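Local coordinates for protein WYL1 (Ruminococcus sp., PDB 6OAW) that acts as a WYL-domain accessory protein of the Type VI-D CRISPR-Cas system, where it has a modulatory role, presumably on the system's effector nuclease, at residues B[61-66]-B[142-147]; B[238-243]-B[291-296]. All blocks are in the same frame, centred on the assembly; numbering follows the deposited sequence.

Contact 1 of 2, residues B[61-66]-B[142-147]; sequences SIFDSA and YDTLSS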
# COMPACT_ATOMS: atom_id res chain seq x y z
N SER B 61 7.63 -5.29 -20.96
CA SER B 61 8.50 -5.83 -19.88
C SER B 61 7.63 -6.32 -18.73
O SER B 61 7.91 -7.39 -18.18
CB SER B 61 9.47 -4.80 -19.38
OG SER B 61 10.39 -4.47 -20.38
N ILE B 62 6.65 -5.52 -18.32
CA ILE B 62 5.75 -5.86 -17.18
C ILE B 62 5.02 -7.15 -17.56
O ILE B 62 5.07 -8.11 -16.77
CB ILE B 62 4.78 -4.73 -16.87
CG1 ILE B 62 5.51 -3.49 -16.34
CG2 ILE B 62 3.71 -5.20 -15.89
CD1 ILE B 62 4.63 -2.28 -16.19
N PHE B 63 4.38 -7.16 -18.73
CA PHE B 63 3.65 -8.32 -19.25
C PHE B 63 4.58 -9.53 -19.28
O PHE B 63 4.17 -10.54 -18.73
CB PHE B 63 3.01 -8.05 -20.61
CG PHE B 63 2.18 -9.21 -21.07
CD1 PHE B 63 2.77 -10.30 -21.67
CD2 PHE B 63 0.82 -9.24 -20.80
CE1 PHE B 63 2.02 -11.41 -22.00
CE2 PHE B 63 0.06 -10.34 -21.16
CZ PHE B 63 0.66 -11.42 -21.76
N ASP B 64 5.80 -9.42 -19.82
CA ASP B 64 6.71 -10.56 -20.05
C ASP B 64 7.10 -11.16 -18.69
O ASP B 64 7.05 -12.42 -18.53
CB ASP B 64 7.96 -10.17 -20.84
CG ASP B 64 7.69 -9.96 -22.33
OD1 ASP B 64 6.59 -10.33 -22.78
OD2 ASP B 64 8.57 -9.43 -23.01
N SER B 65 7.47 -10.31 -17.74
CA SER B 65 7.86 -10.76 -16.39
C SER B 65 6.70 -11.47 -15.70
O SER B 65 6.92 -12.58 -15.18
CB SER B 65 8.37 -9.59 -15.62
OG SER B 65 9.57 -9.16 -16.22
N ALA B 66 5.53 -10.84 -15.64
CA ALA B 66 4.37 -11.39 -14.91
C ALA B 66 3.96 -12.72 -15.56
O ALA B 66 3.63 -13.65 -14.82
CB ALA B 66 3.23 -10.39 -14.94
N TYR B 142 2.98 -10.57 -29.94
CA TYR B 142 1.88 -11.04 -30.82
C TYR B 142 1.80 -12.56 -30.75
O TYR B 142 0.69 -13.08 -30.59
CB TYR B 142 2.03 -10.58 -32.28
CG TYR B 142 0.79 -10.91 -33.08
CD1 TYR B 142 0.62 -12.17 -33.63
CD2 TYR B 142 -0.26 -10.01 -33.16
CE1 TYR B 142 -0.54 -12.50 -34.31
CE2 TYR B 142 -1.43 -10.34 -33.81
CZ TYR B 142 -1.57 -11.59 -34.39
OH TYR B 142 -2.73 -11.91 -35.03
N ASP B 143 2.96 -13.23 -30.86
CA ASP B 143 3.06 -14.71 -30.91
C ASP B 143 2.67 -15.30 -29.55
O ASP B 143 2.05 -16.36 -29.55
CB ASP B 143 4.43 -15.16 -31.43
CG ASP B 143 4.62 -14.86 -32.91
OD1 ASP B 143 3.60 -14.68 -33.61
OD2 ASP B 143 5.78 -14.79 -33.35
N THR B 144 2.95 -14.62 -28.43
CA THR B 144 2.47 -15.04 -27.08
C THR B 144 0.94 -14.90 -27.02
O THR B 144 0.29 -15.86 -26.60
CB THR B 144 3.16 -14.26 -25.96
OG1 THR B 144 4.56 -14.53 -26.02
CG2 THR B 144 2.65 -14.63 -24.58
N LEU B 145 0.39 -13.77 -27.45
CA LEU B 145 -1.06 -13.50 -27.33
C LEU B 145 -1.86 -14.34 -28.33
O LEU B 145 -3.11 -14.37 -28.19
CB LEU B 145 -1.30 -12.01 -27.55
CG LEU B 145 -0.75 -11.08 -26.47
CD1 LEU B 145 -0.96 -9.64 -26.87
CD2 LEU B 145 -1.43 -11.33 -25.15
N SER B 146 -1.21 -14.99 -29.29
CA SER B 146 -1.88 -15.88 -30.28
C SER B 146 -1.55 -17.35 -29.98
O SER B 146 -2.03 -18.22 -30.73
CB SER B 146 -1.50 -15.50 -31.70
OG SER B 146 -0.09 -15.59 -31.86
N SER B 147 -0.74 -17.64 -28.95
CA SER B 147 -0.31 -19.02 -28.61
C SER B 147 -1.41 -19.73 -27.83
O SER B 147 -2.37 -19.06 -27.41
CB SER B 147 0.97 -19.03 -27.82
OG SER B 147 0.73 -18.58 -26.50

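Contact 2 of 2, residues B[238-243]-B[291-296]; sequences YLVCLS and KSVKHL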
# COMPACT_ATOMS: atom_id res chain seq x y z
N TYR B 238 17.07 -5.51 -2.52
CA TYR B 238 18.55 -5.55 -2.37
C TYR B 238 19.04 -6.97 -2.66
O TYR B 238 18.43 -7.94 -2.19
CB TYR B 238 18.94 -5.10 -0.96
CG TYR B 238 18.58 -3.69 -0.60
CD1 TYR B 238 17.29 -3.40 -0.17
CD2 TYR B 238 19.47 -2.64 -0.74
CE1 TYR B 238 16.91 -2.11 0.16
CE2 TYR B 238 19.11 -1.34 -0.39
CZ TYR B 238 17.82 -1.07 0.04
OH TYR B 238 17.38 0.17 0.40
N LEU B 239 20.14 -7.11 -3.38
CA LEU B 239 20.92 -8.36 -3.40
C LEU B 239 21.92 -8.32 -2.24
O LEU B 239 22.87 -7.53 -2.30
CB LEU B 239 21.67 -8.52 -4.73
CG LEU B 239 22.60 -9.72 -4.77
CD1 LEU B 239 21.84 -11.01 -4.48
CD2 LEU B 239 23.28 -9.82 -6.12
N VAL B 240 21.68 -9.12 -1.21
CA VAL B 240 22.70 -9.37 -0.16
C VAL B 240 23.67 -10.41 -0.72
O VAL B 240 23.23 -11.41 -1.26
CB VAL B 240 22.09 -9.79 1.18
CG1 VAL B 240 23.17 -10.06 2.21
CG2 VAL B 240 21.12 -8.75 1.71
N CYS B 241 24.97 -10.13 -0.66
CA CYS B 241 26.00 -10.93 -1.39
C CYS B 241 27.38 -10.71 -0.78
O CYS B 241 27.50 -9.87 0.11
CB CYS B 241 26.01 -10.52 -2.85
SG CYS B 241 26.44 -8.78 -3.07
N LEU B 242 28.39 -11.41 -1.29
CA LEU B 242 29.81 -10.98 -1.14
C LEU B 242 30.21 -10.26 -2.43
O LEU B 242 29.77 -10.71 -3.51
CB LEU B 242 30.73 -12.16 -0.87
CG LEU B 242 30.26 -13.15 0.20
CD1 LEU B 242 31.38 -14.10 0.58
CD2 LEU B 242 29.74 -12.42 1.44
N SER B 243 30.97 -9.17 -2.30
CA SER B 243 31.44 -8.35 -3.44
C SER B 243 32.92 -7.98 -3.25
O SER B 243 33.37 -7.90 -2.09
CB SER B 243 30.60 -7.14 -3.58
OG SER B 243 31.18 -6.23 -4.49
N LYS B 291 28.14 -14.05 9.44
CA LYS B 291 27.73 -13.05 10.48
C LYS B 291 27.36 -11.72 9.78
O LYS B 291 26.27 -11.15 10.07
CB LYS B 291 28.83 -12.90 11.54
N SER B 292 28.22 -11.27 8.86
CA SER B 292 28.07 -9.99 8.12
C SER B 292 26.84 -10.08 7.22
O SER B 292 26.07 -9.11 7.20
CB SER B 292 29.30 -9.68 7.34
OG SER B 292 30.33 -9.31 8.23
N VAL B 293 26.67 -11.20 6.52
CA VAL B 293 25.48 -11.45 5.65
C VAL B 293 24.21 -11.38 6.51
O VAL B 293 23.29 -10.64 6.12
CB VAL B 293 25.63 -12.79 4.91
CG1 VAL B 293 24.29 -13.36 4.47
CG2 VAL B 293 26.58 -12.64 3.73
N LYS B 294 24.20 -12.04 7.66
CA LYS B 294 23.03 -12.05 8.59
C LYS B 294 22.64 -10.60 8.98
O LYS B 294 21.46 -10.33 9.00
CB LYS B 294 23.32 -12.91 9.82
N HIS B 295 23.58 -9.73 9.33
CA HIS B 295 23.34 -8.29 9.68
C HIS B 295 22.63 -7.60 8.50
O HIS B 295 21.60 -6.95 8.73
CB HIS B 295 24.64 -7.63 10.17
CG HIS B 295 24.56 -6.18 10.52
ND1 HIS B 295 23.47 -5.61 11.16
CD2 HIS B 295 25.46 -5.18 10.35
CE1 HIS B 295 23.69 -4.32 11.34
NE2 HIS B 295 24.92 -4.03 10.86
N LEU B 296 23.10 -7.80 7.26
CA LEU B 296 22.53 -7.18 6.04
C LEU B 296 21.13 -7.72 5.71
O LEU B 296 20.31 -6.92 5.20
CB LEU B 296 23.51 -7.38 4.89
CG LEU B 296 24.83 -6.65 5.08
CD1 LEU B 296 25.83 -7.07 4.03
CD2 LEU B 296 24.61 -5.14 5.03

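Contact 1 of 2, residues B[61-66]-B[142-147]
In the helical N-terminal part of the chain, helix 55-71 meets the short helix 139-145 through one aromatic side chain, Phe-63, which reaches across to Thr-144 and Leu-145. The contact is small, 91 Å² in all, and wholly apolar. With CG anti to the backbone N (chi1 -175°), the Phe-63 ring reaches toward helix 139-145, and CE1 and CZ, at the far end of the ring, do the touching. CE1 lies 4.2 Å from Thr-144 CG2, a methyl that sits at the ring edge close to the ring plane. CZ approaches Leu-145 CD2 at 4.0 Å, this time at a slant.

Thr-144 divides its two branches between two jobs. CG2 stands anti to the backbone N and serves the ring, while OG1 turns back to hydrogen-bond Asp-140 O one helical turn earlier. Farther along, Ser-147 folds back: its OG gives a hydrogen bond of 2.8 Å to Thr-144 O, tilted 18° from the carbonyl plane, and its N reaches the same oxygen at 3.1 Å. Two donors thus grip that carbonyl, and Ser-147 OG is also bonded to Asp-149 N.

Further partners hold the phenyl: Phe-90 meets it edge-to-face and Tyr-169 of helix 161-172 touches it, while Leu-161 of that same helix packs on Leu-145. On the more exposed flank, Asp-64 OD1 lies at the Phe-63 ring edge, in plane. Strand 23-28 and helices 30-44 and 55-71 come in an order consistent with a ribbon-helix-helix unit, and Phe-63, set between helices 55-71, 139-145 and 161-172, is part of the helix-helix packing of this N-terminal region.

Contact 2 of 2, residues B[238-243]-B[291-296]
Helix 287-298 packs along strand 237-243 of the antiparallel sheet that probably belongs to the WYL domain, with Val-240 wedged between Val-293 and Leu-296. Strand and helix run nearly antiparallel (163°), and their axes come within 8.6 Å.

The tight side is built from branched aliphatic groups. Val-240 points at the helix, and its CG1, anti to the backbone N (chi1 179°), reaches Leu-296 CB at 3.8 Å and Val-293 CG1 at 4.2 Å. The same methyl comes to 4.0 Å from Val-293 O, so the valine also rests on helix backbone. Tyr-226 of the adjoining strand 219-230 touches Val-293, and Leu-297 adds a further contact to Val-240, and all four residues that meet here are buried.

The other side of the helix is looser. Lys-294 points away from the strand, His-295 is exposed, and Lys-291 and Lys-294 are modelled only as far as CB, consistent with mobile side chains reaching into solvent. Ser-292, on the flank, has its OG weakly bonded back to Gly-288 O. Cys-241, the strand residue between the two that touch, faces the opposite side of the sheet, toward Leu-223 and Tyr-257. At the far end of the contact, Leu-242 crosses Val-293 at about a right angle, CD2 lying 3.9 Å from Val-293 CG2.

In the fold
After strand 23-28 and helix 30-44 the chain enters helix 55-71, then runs through 75 residues, 32 of them helical, before contact 1 closes that loop at helix 139-145. More helices follow before the chain enters the antiparallel sheet. Contact 2 then opens on strand 237-243 and closes 47 residues later on helix 287-298, tying the sheet to a helix that follows its strands. The two loops are in series, neither nested nor crossed. Their centres lie 34 Å apart, on opposite sides of the chain's centre, and their nearest atoms stay about 16 Å apart: contact 1 binds the N-terminal helical part, contact 2 what is probably the WYL domain.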